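Local atomic coordinates of titin (Homo sapiens, PDB entry 5JDD), a protein that probably serves as a giant elastic scaffold of the muscle sarcomere, represented here by three linked immunoglobulin domains of its I-band part. Residues A[8-13]-A[80-85]; A[20-25]-A[59-64]; A[65-70]-A[88-93]; A[34-39]-A[73-78]. All coordinates share one frame; numbering follows the deposited sequence. Where two conformers were deposited one is given.

Contact 1: residues A[8-13]-A[80-85]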
loop_
_atom_site.group_PDB
_atom_site.type_symbol
_atom_site.label_atom_id
_atom_site.label_comp_id
_atom_site.label_asym_id
_atom_site.label_seq_id
_atom_site.Cartn_x
_atom_site.Cartn_y
_atom_site.Cartn_z
ATOM N N LYS A 8 31.291 -24.504 26.980
ATOM C CA LYS A 8 30.737 -23.642 25.946
ATOM C C LYS A 8 29.746 -22.655 26.566
ATOM O O LYS A 8 28.811 -23.060 27.263
ATOM C CB LYS A 8 30.076 -24.487 24.853
ATOM C CG LYS A 8 29.299 -23.687 23.823
ATOM C CD LYS A 8 27.805 -23.772 24.093
ATOM C CE LYS A 8 27.071 -22.567 23.537
ATOM N NZ LYS A 8 27.732 -22.060 22.304
ATOM N N LYS A 9 29.959 -21.364 26.320
ATOM C CA LYS A 9 29.155 -20.309 26.935
ATOM C C LYS A 9 28.008 -19.889 26.021
ATOM O O LYS A 9 28.098 -20.047 24.806
ATOM C CB LYS A 9 30.045 -19.104 27.259
ATOM C CG LYS A 9 31.207 -19.450 28.192
ATOM C CD LYS A 9 31.787 -18.214 28.875
ATOM C CE LYS A 9 33.007 -17.656 28.149
ATOM N NZ LYS A 9 32.635 -16.786 27.001
ATOM N N PRO A 10 26.918 -19.354 26.597
ATOM C CA PRO A 10 25.793 -18.903 25.775
ATOM C C PRO A 10 26.162 -17.714 24.899
ATOM O O PRO A 10 27.074 -16.941 25.225
ATOM C CB PRO A 10 24.725 -18.514 26.807
ATOM C CG PRO A 10 25.463 -18.271 28.054
ATOM C CD PRO A 10 26.612 -19.247 28.028
ATOM N N LYS A 11 25.463 -17.601 23.777
ATOM C CA LYS A 11 25.714 -16.551 22.800
ATOM C C LYS A 11 24.500 -15.650 22.652
ATOM O O LYS A 11 23.363 -16.084 22.871
ATOM C CB LYS A 11 26.028 -17.160 21.433
ATOM C CG LYS A 11 27.277 -18.038 21.395
ATOM C CD LYS A 11 27.603 -18.400 19.953
ATOM C CE LYS A 11 28.741 -19.400 19.858
ATOM N NZ LYS A 11 29.115 -19.652 18.436
ATOM N N ASP A 12 24.743 -14.401 22.266
ATOM C CA ASP A 12 23.661 -13.472 21.998
ATOM C C ASP A 12 22.746 -14.038 20.919
ATOM O O ASP A 12 23.197 -14.741 20.010
ATOM C CB ASP A 12 24.196 -12.135 21.469
ATOM C CG ASP A 12 24.873 -11.284 22.527
ATOM O OD1 ASP A 12 24.915 -11.655 23.719
ATOM O OD2 ASP A 12 25.371 -10.200 22.138
ATOM N N VAL A 13 21.463 -13.709 21.020
ATOM C CA VAL A 13 20.470 -14.053 20.012
ATOM C C VAL A 13 19.773 -12.781 19.565
ATOM O O VAL A 13 19.390 -11.954 20.400
ATOM C CB VAL A 13 19.371 -14.955 20.606
ATOM C CG1 VAL A 13 18.287 -15.251 19.564
ATOM C CG2 VAL A 13 19.955 -16.228 21.136
ATOM N N LEU A 80 30.364 -20.176 39.086
ATOM C CA LEU A 80 30.685 -19.740 37.729
ATOM C C LEU A 80 29.445 -19.141 37.093
ATOM O O LEU A 80 28.342 -19.671 37.244
ATOM C CB LEU A 80 31.168 -20.916 36.877
ATOM C CG LEU A 80 32.337 -21.733 37.431
ATOM C CD1 LEU A 80 32.488 -23.020 36.640
ATOM C CD2 LEU A 80 33.625 -20.928 37.394
ATOM N N GLU A 81 29.625 -18.032 36.387
ATOM C CA GLU A 81 28.520 -17.401 35.679
ATOM C C GLU A 81 28.921 -17.088 34.253
ATOM O O GLU A 81 30.101 -16.907 33.948
ATOM C CB GLU A 81 28.082 -16.115 36.380
ATOM C CG GLU A 81 27.700 -16.290 37.835
ATOM C CD GLU A 81 27.259 -14.989 38.472
ATOM O OE1 GLU A 81 27.066 -14.004 37.724
ATOM O OE2 GLU A 81 27.111 -14.955 39.716
ATOM N N CYS A 82 27.924 -17.029 33.381
ATOM C CA CYS A 82 28.123 -16.541 32.024
ATOM C C CYS A 82 26.843 -15.875 31.546
ATOM O O CYS A 82 25.740 -16.242 31.960
ATOM C CB CYS A 82 28.560 -17.659 31.068
ATOM S SG CYS A 82 27.574 -19.168 31.150
ATOM N N LYS A 83 26.999 -14.882 30.682
ATOM C CA LYS A 83 25.890 -14.038 30.287
ATOM C C LYS A 83 25.798 -13.914 28.779
ATOM O O LYS A 83 26.806 -13.980 28.072
ATOM C CB LYS A 83 26.066 -12.638 30.880
ATOM C CG LYS A 83 25.976 -12.573 32.388
ATOM C CD LYS A 83 26.437 -11.215 32.893
ATOM C CE LYS A 83 26.458 -11.166 34.419
ATOM N NZ LYS A 83 25.086 -11.207 35.003
ATOM N N ALA A 84 24.575 -13.729 28.296
ATOM C CA ALA A 84 24.331 -13.397 26.894
ATOM C C ALA A 84 23.064 -12.564 26.795
ATOM O O ALA A 84 22.266 -12.521 27.733
ATOM C CB ALA A 84 24.210 -14.662 26.048
ATOM N N LYS A 85 22.866 -11.912 25.655
ATOM C CA LYS A 85 21.719 -11.031 25.504
ATOM C C LYS A 85 20.775 -11.477 24.416
ATOM O O LYS A 85 21.202 -12.030 23.398
ATOM C CB LYS A 85 22.175 -9.598 25.218
ATOM C CG LYS A 85 22.876 -8.953 26.397
ATOM C CD LYS A 85 23.454 -7.593 26.043
ATOM C CE LYS A 85 24.085 -6.970 27.275
ATOM N NZ LYS A 85 24.753 -5.676 26.936
HETATM O O HOH W 1 28.305 -16.161 27.729
#

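Contact 2: residues A[20-25]-A[59-64]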
loop_
_atom_site.group_PDB
_atom_site.type_symbol
_atom_site.label_atom_id
_atom_site.label_comp_id
_atom_site.label_asym_id
_atom_site.label_seq_id
_atom_site.Cartn_x
_atom_site.Cartn_y
_atom_site.Cartn_z
ATOM N N THR A 20 10.642 -18.362 18.756
ATOM C CA THR A 20 11.120 -19.163 19.871
ATOM C C THR A 20 12.633 -19.270 19.737
ATOM O O THR A 20 13.147 -19.627 18.667
ATOM C CB THR A 20 10.483 -20.552 19.866
ATOM O OG1 THR A 20 9.088 -20.419 20.161
ATOM C CG2 THR A 20 11.145 -21.453 20.915
ATOM N N VAL A 21 13.346 -18.958 20.818
ATOM C CA VAL A 21 14.807 -18.903 20.803
ATOM C C VAL A 21 15.367 -19.669 21.993
ATOM O O VAL A 21 14.617 -20.070 22.889
ATOM C CB VAL A 21 15.324 -17.454 20.865
ATOM C CG1 VAL A 21 14.768 -16.648 19.705
ATOM C CG2 VAL A 21 14.952 -16.801 22.206
ATOM N N ALA A 22 16.680 -19.880 22.009
ATOM C CA ALA A 22 17.301 -20.592 23.128
ATOM C C ALA A 22 18.678 -20.061 23.460
ATOM O O ALA A 22 19.385 -19.542 22.600
ATOM C CB ALA A 22 17.381 -22.088 22.837
ATOM N N PHE A 23 19.052 -20.199 24.728
ATOM C CA PHE A 23 20.423 -19.995 25.171
ATOM C C PHE A 23 20.933 -21.340 25.655
ATOM O O PHE A 23 20.152 -22.157 26.158
ATOM C CB PHE A 23 20.473 -18.993 26.324
ATOM C CG PHE A 23 20.125 -17.584 25.928
ATOM C CD1 PHE A 23 21.056 -16.786 25.275
ATOM C CD2 PHE A 23 18.870 -17.051 26.206
ATOM C CE1 PHE A 23 20.742 -15.481 24.902
ATOM C CE2 PHE A 23 18.554 -15.744 25.842
ATOM C CZ PHE A 23 19.490 -14.960 25.190
ATOM N N GLU A 24 22.232 -21.580 25.516
ATOM C CA GLU A 24 22.800 -22.883 25.851
ATOM C C GLU A 24 24.129 -22.728 26.568
ATOM O O GLU A 24 24.984 -21.957 26.126
ATOM C CB GLU A 24 23.015 -23.679 24.567
ATOM C CG GLU A 24 23.389 -25.122 24.774
ATOM C CD GLU A 24 23.093 -25.954 23.545
ATOM O OE1 GLU A 24 21.908 -26.270 23.309
ATOM O OE2 GLU A 24 24.042 -26.279 22.804
ATOM N N VAL A 25 24.305 -23.459 27.666
ATOM C CA VAL A 25 25.615 -23.549 28.312
ATOM C C VAL A 25 25.995 -25.019 28.427
ATOM O O VAL A 25 25.137 -25.863 28.714
ATOM C CB VAL A 25 25.633 -22.832 29.692
ATOM C CG1 VAL A 25 24.597 -23.425 30.634
ATOM C CG2 VAL A 25 27.023 -22.865 30.325
ATOM N N LYS A 59 19.947 -25.930 28.465
ATOM C CA LYS A 59 19.281 -24.953 27.617
ATOM C C LYS A 59 18.155 -24.226 28.335
ATOM O O LYS A 59 17.437 -24.809 29.152
ATOM C CB LYS A 59 18.736 -25.630 26.355
ATOM C CG LYS A 59 19.783 -26.414 25.600
ATOM C CD LYS A 59 19.166 -27.362 24.588
ATOM C CE LYS A 59 18.385 -26.607 23.537
ATOM N NZ LYS A 59 18.017 -27.480 22.386
ATOM N N LEU A 60 18.027 -22.938 28.029
ATOM C CA LEU A 60 16.860 -22.136 28.373
ATOM C C LEU A 60 16.175 -21.773 27.069
ATOM O O LEU A 60 16.764 -21.112 26.212
ATOM C CB LEU A 60 17.280 -20.860 29.095
ATOM C CG LEU A 60 16.202 -19.784 29.244
ATOM C CD1 LEU A 60 15.046 -20.298 30.076
ATOM C CD2 LEU A 60 16.798 -18.532 29.875
ATOM N N MET A 61 14.941 -22.225 26.909
ATOM C CA MET A 61 14.171 -21.932 25.711
ATOM C C MET A 61 13.101 -20.905 26.042
ATOM O O MET A 61 12.394 -21.020 27.049
ATOM C CB MET A 61 13.546 -23.218 25.165
ATOM C CG MET A 61 14.559 -24.334 24.902
ATOM S SD MET A 61 13.739 -25.867 24.416
ATOM C CE MET A 61 15.064 -27.047 24.644
ATOM N N LEU A 62 12.999 -19.888 25.199
ATOM C CA LEU A 62 12.011 -18.838 25.375
ATOM C C LEU A 62 11.046 -18.901 24.205
ATOM O O LEU A 62 11.438 -18.740 23.039
ATOM C CB LEU A 62 12.679 -17.465 25.431
ATOM C CG LEU A 62 13.912 -17.321 26.328
ATOM C CD1 LEU A 62 14.536 -15.941 26.165
ATOM C CD2 LEU A 62 13.550 -17.558 27.760
ATOM N N GLN A 63 9.779 -19.124 24.516
ATOM C CA GLN A 63 8.782 -19.330 23.481
ATOM C C GLN A 63 7.971 -18.064 23.251
ATOM O O GLN A 63 7.657 -17.346 24.199
ATOM C CB GLN A 63 7.888 -20.515 23.857
ATOM C CG GLN A 63 8.690 -21.800 24.047
ATOM C CD GLN A 63 7.907 -22.905 24.721
ATOM O OE1 GLN A 63 7.918 -24.049 24.267
ATOM N NE2 GLN A 63 7.235 -22.577 25.820
ATOM N N ASN A 64 7.676 -17.782 21.980
ATOM C CA ASN A 64 6.810 -16.660 21.596
ATOM C C ASN A 64 7.274 -15.344 22.213
ATOM O O ASN A 64 6.522 -14.684 22.925
ATOM C CB ASN A 64 5.349 -16.959 21.974
ATOM C CG ASN A 64 4.354 -15.998 21.331
ATOM O OD1 ASN A 64 4.694 -15.227 20.432
ATOM N ND2 ASN A 64 3.108 -16.049 21.794
HETATM O O HOH W 2 7.290 -18.906 19.215
#

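Contact 3: residues A[65-70]-A[88-93]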
loop_
_atom_site.group_PDB
_atom_site.type_symbol
_atom_site.label_atom_id
_atom_site.label_comp_id
_atom_site.label_asym_id
_atom_site.label_seq_id
_atom_site.Cartn_x
_atom_site.Cartn_y
_atom_site.Cartn_z
ATOM N N ILE A 65 8.518 -14.961 21.929
ATOM C CA ILE A 65 9.136 -13.838 22.639
ATOM C C ILE A 65 8.442 -12.508 22.402
ATOM O O ILE A 65 7.888 -12.243 21.328
ATOM C CB ILE A 65 10.640 -13.679 22.336
ATOM C CG1 ILE A 65 10.872 -13.425 20.843
ATOM C CG2 ILE A 65 11.429 -14.902 22.810
ATOM C CD1 ILE A 65 12.353 -13.328 20.497
ATOM N N SER A 66 8.455 -11.690 23.448
ATOM C CA SER A 66 7.924 -10.338 23.366
ATOM C C SER A 66 9.052 -9.352 23.632
ATOM O O SER A 66 10.124 -9.732 24.114
ATOM C CB SER A 66 6.793 -10.139 24.377
ATOM O OG SER A 66 7.263 -10.284 25.701
ATOM N N PRO A 67 8.834 -8.076 23.294
ATOM C CA PRO A 67 9.893 -7.105 23.568
ATOM C C PRO A 67 10.316 -7.074 25.044
ATOM O O PRO A 67 11.480 -6.775 25.337
ATOM C CB PRO A 67 9.250 -5.777 23.157
ATOM C CG PRO A 67 8.318 -6.164 22.051
ATOM C CD PRO A 67 7.761 -7.500 22.454
ATOM N N SER A 68 9.411 -7.412 25.960
ATOM C CA SER A 68 9.764 -7.433 27.382
ATOM C C SER A 68 10.780 -8.527 27.738
ATOM O O SER A 68 11.402 -8.487 28.806
ATOM C CB SER A 68 8.510 -7.562 28.252
ATOM O OG SER A 68 7.848 -8.791 28.021
ATOM N N ASP A 69 10.961 -9.500 26.846
ATOM C CA ASP A 69 11.928 -10.570 27.076
ATOM C C ASP A 69 13.346 -10.155 26.697
ATOM O O ASP A 69 14.309 -10.870 26.977
ATOM C CB ASP A 69 11.557 -11.815 26.278
ATOM C CG ASP A 69 10.261 -12.430 26.730
ATOM O OD1 ASP A 69 10.082 -12.642 27.948
ATOM O OD2 ASP A 69 9.410 -12.699 25.861
ATOM N N ALA A 70 13.475 -8.997 26.055
ATOM C CA ALA A 70 14.794 -8.523 25.670
ATOM C C ALA A 70 15.663 -8.303 26.898
ATOM O O ALA A 70 15.166 -8.033 27.996
ATOM C CB ALA A 70 14.683 -7.247 24.861
ATOM N N VAL A 88 15.364 -8.287 20.579
ATOM C CA VAL A 88 14.097 -8.601 19.922
ATOM C C VAL A 88 13.840 -7.593 18.817
ATOM O O VAL A 88 13.622 -6.413 19.090
ATOM C CB VAL A 88 12.927 -8.579 20.923
ATOM C CG1 VAL A 88 11.607 -8.929 20.233
ATOM C CG2 VAL A 88 13.183 -9.543 22.079
ATOM N N GLU A 89 13.877 -8.041 17.564
ATOM C CA GLU A 89 13.540 -7.150 16.462
ATOM C C GLU A 89 12.018 -7.056 16.377
ATOM O O GLU A 89 11.319 -8.057 16.548
ATOM C CB GLU A 89 14.166 -7.615 15.133
ATOM C CG GLU A 89 15.697 -7.519 15.131
ATOM C CD GLU A 89 16.327 -7.658 13.752
ATOM O OE1 GLU A 89 15.605 -7.914 12.766
ATOM O OE2 GLU A 89 17.568 -7.517 13.658
ATOM N N THR A 90 11.500 -5.854 16.165
ATOM C CA THR A 90 10.075 -5.674 15.985
ATOM C C THR A 90 9.814 -5.186 14.573
ATOM O O THR A 90 10.671 -4.538 13.965
ATOM C CB THR A 90 9.509 -4.650 16.978
ATOM O OG1 THR A 90 10.108 -3.372 16.725
ATOM C CG2 THR A 90 9.791 -5.080 18.407
ATOM N N LEU A 91 8.634 -5.499 14.050
ATOM C CA LEU A 91 8.238 -5.025 12.726
ATOM C C LEU A 91 7.908 -3.550 12.823
ATOM O O LEU A 91 7.107 -3.140 13.667
ATOM C CB LEU A 91 7.009 -5.775 12.243
ATOM C CG LEU A 91 7.135 -7.294 12.097
ATOM C CD1 LEU A 91 5.820 -7.910 11.640
ATOM C CD2 LEU A 91 8.258 -7.683 11.142
ATOM N N HIS A 92 8.524 -2.743 11.968
ATOM C CA HIS A 92 8.259 -1.310 12.011
ATOM C C HIS A 92 8.407 -0.647 10.656
ATOM O O HIS A 92 8.992 -1.208 9.727
ATOM C CB HIS A 92 9.170 -0.623 13.042
ATOM C CG HIS A 92 10.635 -0.775 12.761
ATOM N ND1 HIS A 92 11.368 -1.861 13.192
ATOM C CD2 HIS A 92 11.509 0.031 12.109
ATOM C CE1 HIS A 92 12.628 -1.721 12.815
ATOM N NE2 HIS A 92 12.741 -0.580 12.159
ATOM N N ILE A 93 7.871 0.563 10.557
ATOM C CA ILE A 93 7.910 1.350 9.331
ATOM C C ILE A 93 9.268 2.037 9.198
ATOM O O ILE A 93 9.761 2.623 10.167
ATOM C CB ILE A 93 6.814 2.425 9.357
ATOM C CG1 ILE A 93 5.420 1.790 9.477
ATOM C CG2 ILE A 93 6.891 3.310 8.119
ATOM C CD1 ILE A 93 5.041 0.894 8.313
#

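Contact 4: residues A[34-39]-A[73-78]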
loop_
_atom_site.group_PDB
_atom_site.type_symbol
_atom_site.label_atom_id
_atom_site.label_comp_id
_atom_site.label_asym_id
_atom_site.label_seq_id
_atom_site.Cartn_x
_atom_site.Cartn_y
_atom_site.Cartn_z
ATOM N N VAL A 34 21.996 -26.254 37.323
ATOM C CA VAL A 34 22.157 -24.905 36.791
ATOM C C VAL A 34 20.977 -24.035 37.170
ATOM O O VAL A 34 19.896 -24.534 37.499
ATOM C CB VAL A 34 22.270 -24.897 35.254
ATOM C CG1 VAL A 34 23.481 -25.685 34.806
ATOM C CG2 VAL A 34 20.998 -25.447 34.615
ATOM N N LYS A 35 21.199 -22.727 37.167
ATOM C CA LYS A 35 20.125 -21.754 37.318
ATOM C C LYS A 35 20.248 -20.708 36.226
ATOM O O LYS A 35 21.351 -20.407 35.774
ATOM C CB LYS A 35 20.200 -21.060 38.680
ATOM C CG LYS A 35 19.812 -21.946 39.851
ATOM C CD LYS A 35 19.928 -21.188 41.167
ATOM C CE LYS A 35 19.442 -22.038 42.327
ATOM N NZ LYS A 35 19.559 -21.341 43.641
ATOM N N TRP A 36 19.117 -20.149 35.809
ATOM C CA TRP A 36 19.116 -19.037 34.866
ATOM C C TRP A 36 18.450 -17.821 35.493
ATOM O O TRP A 36 17.477 -17.960 36.250
ATOM C CB TRP A 36 18.358 -19.410 33.595
ATOM C CG TRP A 36 18.997 -20.484 32.785
ATOM C CD1 TRP A 36 18.834 -21.831 32.938
ATOM C CD2 TRP A 36 19.902 -20.308 31.687
ATOM N NE1 TRP A 36 19.570 -22.503 31.991
ATOM C CE2 TRP A 36 20.235 -21.592 31.212
ATOM C CE3 TRP A 36 20.450 -19.185 31.052
ATOM C CZ2 TRP A 36 21.099 -21.789 30.129
ATOM C CZ3 TRP A 36 21.302 -19.379 29.972
ATOM C CH2 TRP A 36 21.622 -20.676 29.525
ATOM N N PHE A 37 18.979 -16.635 35.177
ATOM C CA PHE A 37 18.450 -15.368 35.697
ATOM C C PHE A 37 18.186 -14.339 34.604
ATOM O O PHE A 37 18.920 -14.266 33.617
ATOM C CB PHE A 37 19.434 -14.761 36.696
ATOM C CG PHE A 37 19.595 -15.560 37.962
ATOM C CD1 PHE A 37 20.442 -16.657 38.010
ATOM C CD2 PHE A 37 18.903 -15.198 39.110
ATOM C CE1 PHE A 37 20.590 -17.390 39.183
ATOM C CE2 PHE A 37 19.046 -15.925 40.289
ATOM C CZ PHE A 37 19.886 -17.019 40.321
ATOM N N HIS A 38 17.140 -13.535 34.793
ATOM C CA HIS A 38 16.850 -12.405 33.913
ATOM C C HIS A 38 16.293 -11.316 34.813
ATOM O O HIS A 38 15.442 -11.593 35.657
ATOM C CB HIS A 38 15.834 -12.827 32.852
ATOM C CG HIS A 38 15.376 -11.723 31.945
ATOM N ND1 HIS A 38 16.215 -11.076 31.063
ATOM C CD2 HIS A 38 14.145 -11.196 31.748
ATOM C CE1 HIS A 38 15.524 -10.181 30.375
ATOM N NE2 HIS A 38 14.266 -10.231 30.776
ATOM N N LYS A 39 16.788 -10.092 34.645
ATOM C CA LYS A 39 16.410 -8.973 35.516
ATOM C C LYS A 39 16.543 -9.310 37.004
ATOM O O LYS A 39 15.673 -8.959 37.811
ATOM C CB LYS A 39 14.998 -8.480 35.188
ATOM C CG LYS A 39 14.876 -7.882 33.792
ATOM C CD LYS A 39 13.463 -7.390 33.516
ATOM C CE LYS A 39 13.263 -7.102 32.035
ATOM N NZ LYS A 39 11.820 -7.000 31.655
ATOM N N TYR A 73 20.597 -12.427 29.950
ATOM C CA TYR A 73 20.307 -13.664 30.653
ATOM C C TYR A 73 21.607 -14.219 31.205
ATOM O O TYR A 73 22.641 -14.156 30.539
ATOM C CB TYR A 73 19.644 -14.659 29.693
ATOM C CG TYR A 73 18.236 -14.247 29.340
ATOM C CD1 TYR A 73 17.991 -13.250 28.399
ATOM C CD2 TYR A 73 17.156 -14.831 29.972
ATOM C CE1 TYR A 73 16.699 -12.858 28.100
ATOM C CE2 TYR A 73 15.861 -14.456 29.680
ATOM C CZ TYR A 73 15.635 -13.465 28.739
ATOM O OH TYR A 73 14.346 -13.074 28.448
ATOM N N THR A 74 21.560 -14.744 32.429
ATOM C CA THR A 74 22.733 -15.287 33.091
ATOM C C THR A 74 22.519 -16.758 33.433
ATOM O O THR A 74 21.488 -17.131 34.005
ATOM C CB THR A 74 23.037 -14.520 34.391
ATOM O OG1 THR A 74 23.163 -13.126 34.097
ATOM C CG2 THR A 74 24.324 -15.024 35.045
ATOM N N ALA A 75 23.490 -17.593 33.067
ATOM C CA ALA A 75 23.534 -18.972 33.539
ATOM C C ALA A 75 24.507 -19.050 34.705
ATOM O O ALA A 75 25.624 -18.542 34.621
ATOM C CB ALA A 75 23.967 -19.908 32.436
ATOM N N VAL A 76 24.073 -19.681 35.791
ATOM C CA VAL A 76 24.913 -19.867 36.965
ATOM C C VAL A 76 25.183 -21.345 37.183
ATOM O O VAL A 76 24.248 -22.143 37.275
ATOM C CB VAL A 76 24.264 -19.291 38.231
ATOM C CG1 VAL A 76 25.179 -19.487 39.432
ATOM C CG2 VAL A 76 23.953 -17.818 38.046
ATOM N N VAL A 77 26.467 -21.694 37.250
ATOM C CA VAL A 77 26.916 -23.062 37.462
ATOM C C VAL A 77 27.906 -23.032 38.621
ATOM O O VAL A 77 29.050 -22.607 38.451
ATOM C CB VAL A 77 27.632 -23.604 36.210
ATOM C CG1 VAL A 77 28.051 -25.047 36.421
ATOM C CG2 VAL A 77 26.740 -23.471 34.976
ATOM N N GLY A 78 27.473 -23.468 39.801
ATOM C CA GLY A 78 28.281 -23.282 40.996
ATOM C C GLY A 78 28.460 -21.795 41.252
ATOM O O GLY A 78 27.480 -21.055 41.342
HETATM O O HOH W 3 20.970 -11.564 33.742
#

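Contact 1: residues A[8-13]-A[80-85]
Cys82 meets Pro10 through its sulfur. SG of Cys82 lies 3.3 Å from Pro10 CD, the ring carbon bonded to the backbone nitrogen, a close approach. The torsion chi1 of 48° sets SG between the backbone N and the carbonyl carbon of Cys82, and this turns it to the proline. CB of the same cysteine receives the aliphatic part of Lys9, whose CD stops 3.9 Å away. At Lys83 two carbonyl oxygens face each other, and neither can donate. A water bridges them by donating to both, at 2.7 Å from Lys83 O and 2.9 Å from Pro10 O. The side chain of Lys83 points away, and its NZ binds Thr74 OG1. This is the A to A' crossing of an I-set immunoglobulin domain. Strand 6-8 belongs to one sheet, and past Pro10 the chain joins the other sheet as strand 13-16, parallel to strand 80-89. Ala84 comes next. Its methyl packs on Pro10 CB at 4.0 Å and reaches the carbonyl carbon of Lys11, while Phe23 touches it from strand 21-27. Lys85 then makes the two direct hydrogen bonds. Its N donates to Asp12 OD1 over 2.8 Å, from above the carboxylate plane and 45° out of it. Its carbonyl accepts from Val13 N at 2.9 Å. Asp12 CA also offers a C-H to Lys85 O. The extended chain of Lys85 carries NZ away, and the opposite charges of Asp12 and Lys85 do not touch.

Contact 2: residues A[20-25]-A[59-64]
Phe23 and Leu62 meet at the apolar centre. Leu62 CD1 touches Phe23 CE2 at 4.0 Å, at the edge of the ring and near its plane. Val21 lies on the same face of the sheet, and its CG2 rests on Leu62 CB at 4.0 Å. Chi1 of -58° sets CG1 beside the backbone N and leaves CG2 facing Leu62. Leu60 CD2 approaches Phe23 CD2 obliquely, in looser touch at 4.5 Å. Across the strand pair, four backbone hydrogen bonds join Val21 to Leu62 and Phe23 to Leu60, two to each pair. Ala22 and Met61 form the non-hydrogen-bonded pair between them and turn to the other face, where Ala22 CB meets Met61 CG. Glu24 and Lys59 lie side by side on that face. Glu24 OE1 lies 3.1 Å from Lys59 CG, and Lys59 NZ stays 4.2 Å from that oxygen, beyond a salt bridge. At the far end Thr20 runs alongside Gln63, CG2 to CG at 4.0 Å, and Gln63 OE1 bonds to Arg50 on strand 49-54. This is the antiparallel B-E pair at the middle of the four-stranded A-B-E-D sheet of an immunoglobulin sandwich.

Contact 3: residues A[65-70]-A[88-93]
Val88 is the hub of the contact, and the turn 65-70 packs against its two methyls. Val88 CG2 takes most of the touches, lying 3.9 Å from Ala70 CB. Val88 CG2 is also 4.2 Å from Ile65 CD1. The carbonyl oxygen of Ser66 lies 3.7 Å from Val88 CG2. Val88 CG1 is 4.2 Å from Pro67 CA instead. With chi1 at -179°, CG1 is anti to the backbone N and CG2 stands beside it. The turn is the E-F connection of the immunoglobulin domain, with a short 3-10 segment at 67-69. It sits against the end of strand G, where the chain leaves the first domain for the second. Thr90 CG2 meets the ring carbon Pro67 CG at 4.1 Å, the two side chains crossing at about a right angle. The contact is van der Waals packing, mostly methyl on methyl, with one backbone oxygen.

The next shell fixes the turn. Asp69 folds its carboxylate back, and OD2 accepts from Ser66 N at 2.8 Å in a nearly straight bond, met on the anti side. The same oxygen makes a salt bridge with Lys48. Asp69 N bonds to Ser66 O. The hydroxyl of Tyr73 bonds to Asp69 O, four residues earlier, which makes this a tyrosine corner, a feature of immunoglobulin Greek-key domains. Glu89 OE1 bonds to His116 NE2, and the backbone N of His92 to Ser115 OG, both in the next domain. His92 ND1 donates to Thr90 O over 2.9 Å, from 37° above the carbonyl plane.

Contact 4: residues A[34-39]-A[73-78]
His38 and Tyr73 stack their rings nearly parallel, in an offset pair with centroids 4.1 Å apart and planes at 9°. His38 CG is anti to its own backbone N, chi1 176°, and this lays the imidazole over one face of the tyrosine. His38 ND1 is 3.4 Å from Tyr73 CZ, and the phenol oxygen in turn sits over the centre of the imidazole. A hydrogen bond to Glu72 O holds His38 ND1, and the tyrosine corner holds the phenol. Trp36 is on the same face of the sheet. Its CG stands beside the backbone N, and chi2 of 87° turns the indole so that its six-membered ring meets Ala75 CB. This CH-pi contact is 3.7 Å from methyl to ring centroid. On the other face Phe37 CE1 touches Val76 CG2 at 3.6 Å. Backbone bonds pair Lys35 with Val76 and Phe37 with Thr74. Strands 35-38 and 73-77, the C and F strands, run antiparallel in the A'-G-F-C-C' sheet, with strand 41-42 on the other side of C. Strand 80-89 lies on the far side of F from C. Trp36 and Tyr73 face the opposite sheet, packing on Phe23 and Leu60 of strands 21-27 and 57-62.

Contacts 1, 2 and 4 lie within the first immunoglobulin domain, and contact 3 is at its exit toward the second. Contacts 1 and 4 are closest, with centres about 9 Å apart. They are joined across the neighbouring strands F and G, where Ala84 O and Tyr73 N stand 2.8 Å apart, probably hydrogen-bonded. Contact 2 lies in the facing sheet, about 12 Å from contact 1 and 13 Å from contact 4 between centres. Phe23 CE2 approaches Tyr73 CD1 at 3.6 Å across the sandwich. Contact 3 is about 16 to 22 Å from the others between centres. It meets contact 4 through Ser68 O and Lys39 NZ, and contact 2 through Ile65 and Val21.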